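Methylase yhhF (Escherichia coli, PDB 2FPO) methylates the N2 position of guanine 966 of 16S rRNA in the assembled 30S particle, using S-adenosyl-L-methionine as methyl donor. Local coordinates at residues 150-155 with 188-193. Sequence-based numbering, arbitrary orientation.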
# COMPACT_ATOMS: atom_id res chain seq x y z
N LEU A 150 -6.31 6.35 -9.46
CA LEU A 150 -4.89 6.47 -9.85
C LEU A 150 -4.68 7.83 -10.47
O LEU A 150 -5.48 8.25 -11.28
CB LEU A 150 -4.49 5.35 -10.85
CG LEU A 150 -4.69 3.89 -10.39
CD1 LEU A 150 -4.21 2.91 -11.43
CD2 LEU A 150 -3.93 3.67 -9.11
N ALA A 151 -3.62 8.52 -10.06
CA ALA A 151 -3.18 9.73 -10.72
C ALA A 151 -2.61 9.32 -12.06
O ALA A 151 -2.27 8.15 -12.27
CB ALA A 151 -2.12 10.47 -9.88
N ASP A 152 -2.57 10.29 -12.97
CA ASP A 152 -2.02 10.14 -14.31
C ASP A 152 -0.83 9.19 -14.45
O ASP A 152 -0.88 8.32 -15.35
CB ASP A 152 -1.71 11.51 -14.94
CG ASP A 152 -2.98 12.28 -15.31
OD1 ASP A 152 -4.07 11.69 -15.19
OD2 ASP A 152 -2.89 13.47 -15.71
N GLU A 153 0.20 9.32 -13.61
CA GLU A 153 1.37 8.44 -13.69
C GLU A 153 1.64 7.64 -12.41
O GLU A 153 2.77 7.59 -11.93
CB GLU A 153 2.64 9.21 -14.07
CG GLU A 153 2.66 9.78 -15.49
CD GLU A 153 4.07 10.19 -15.90
OE1 GLU A 153 4.29 10.37 -17.11
OE2 GLU A 153 4.95 10.32 -15.01
N ALA A 154 0.61 7.02 -11.88
CA ALA A 154 0.70 6.35 -10.59
C ALA A 154 1.63 5.12 -10.57
O ALA A 154 1.87 4.48 -11.60
CB ALA A 154 -0.71 6.00 -10.11
N LEU A 155 2.14 4.81 -9.38
CA LEU A 155 2.90 3.60 -9.09
C LEU A 155 2.05 2.71 -8.22
O LEU A 155 1.48 3.19 -7.24
CB LEU A 155 4.21 3.95 -8.37
CG LEU A 155 5.12 4.76 -9.29
CD1 LEU A 155 6.15 5.56 -8.50
CD2 LEU A 155 5.76 3.85 -10.35
N LEU A 188 6.41 -3.37 -8.93
CA LEU A 188 5.92 -2.01 -9.00
C LEU A 188 5.55 -1.72 -10.45
O LEU A 188 6.37 -1.91 -11.35
CB LEU A 188 6.97 -1.03 -8.47
CG LEU A 188 6.55 0.41 -8.18
CD1 LEU A 188 5.51 0.50 -7.06
CD2 LEU A 188 7.79 1.21 -7.85
N TYR A 189 4.28 -1.37 -10.66
CA TYR A 189 3.76 -1.04 -11.97
C TYR A 189 3.64 0.46 -12.08
O TYR A 189 3.35 1.13 -11.10
CB TYR A 189 2.38 -1.67 -12.22
CG TYR A 189 2.45 -3.17 -12.38
CD1 TYR A 189 2.56 -3.75 -13.64
CD2 TYR A 189 2.41 -4.00 -11.25
CE1 TYR A 189 2.63 -5.14 -13.78
CE2 TYR A 189 2.48 -5.38 -11.38
CZ TYR A 189 2.60 -5.94 -12.63
OH TYR A 189 2.67 -7.30 -12.72
N GLN A 190 3.91 0.97 -13.27
CA GLN A 190 3.65 2.36 -13.58
C GLN A 190 2.49 2.48 -14.58
O GLN A 190 2.47 1.82 -15.63
CB GLN A 190 4.89 3.06 -14.13
CG GLN A 190 4.69 4.56 -14.24
CD GLN A 190 5.99 5.32 -14.29
OE1 GLN A 190 6.30 6.10 -13.40
NE2 GLN A 190 6.76 5.11 -15.35
N ARG A 191 1.56 3.36 -14.23
CA ARG A 191 0.34 3.52 -14.98
C ARG A 191 0.39 4.80 -15.81
O ARG A 191 0.77 5.86 -15.31
CB ARG A 191 -0.83 3.52 -14.00
CG ARG A 191 -2.18 3.61 -14.65
CD ARG A 191 -2.88 4.88 -14.23
NE ARG A 191 -4.23 4.88 -14.76
CZ ARG A 191 -4.95 5.97 -14.95
NH1 ARG A 191 -4.45 7.16 -14.62
NH2 ARG A 191 -6.16 5.88 -15.49
N GLU A 192 0.04 4.68 -17.08
CA GLU A 192 -0.16 5.86 -17.93
C GLU A 192 -1.64 6.19 -18.07
O GLU A 192 -2.43 5.34 -18.48
CB GLU A 192 0.47 5.65 -19.30
CG GLU A 192 1.97 5.62 -19.27
CD GLU A 192 2.58 6.88 -18.68
OE1 GLU A 192 2.45 7.97 -19.30
OE2 GLU A 192 3.20 6.78 -17.59
N ALA A 193 -2.01 7.42 -17.73
CA ALA A 193 -3.40 7.88 -17.91
C ALA A 193 -3.85 7.68 -19.35
O ALA A 193 -3.53 8.50 -20.21
CB ALA A 193 -3.56 9.36 -17.51
O HOH W 1 -5.89 9.87 -14.35
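Ala154 O is held by the neighbouring strand 184-191: Arg191 N donates to it at 2.9 Å, meeting the carbonyl nearly head-on with a C=O...N angle of 161°, while the CA-H of Gln190 makes a longer approach. One residue on, Leu155 and Gln190 form an antiparallel non-hydrogen-bonded pair, and Leu155 CA makes a C-H...O contact with Tyr189 O. Their side chains share one face of the sheet, where Leu155 CD2 lies 3.8 Å from Gln190 OE1; Leu155 CB also rests against Leu188 CD1, and helix 39-53 packs over both leucines through Leu49. This is the place in the Rossmann-like methyltransferase sheet, of order 3-2-1-4-5-7-6, where the parallel strands give way to the antiparallel strand 184-191, inserted between strands 154-161 and 173-181. Before this pairing the chain turns a corner at Asp152 and Glu153, and Arg191 reaches across to the carbonyl of Ala151, at the start of that corner. With CG anti to the backbone N (chi1 -177°) and a bend at chi2, its aliphatic part runs against Leu150, Arg191 CD 3.7 Å from Leu150 CD1, and Leu150 CB lies over one face of the guanidinium. Arg191 NH1 gives a weak bond to Ala151 O, near the guanidinium plane, and a firmer one of 3.1 Å to an in-plane water that also donates to Asp152 OD1; Arg191 NE forms a salt bridge with Glu145. A leucine in place of Arg191 would probably leave Glu145 without its charged mate and the bridging water without its donor. Past the strand, Ala193 N bonds weakly to Asp152 O, whereas the side chains of Glu153 and Glu192 run side by side with their carboxylate planes 64° apart, two probably repelling charges whose OE1 atoms are separated by 3.7 Å.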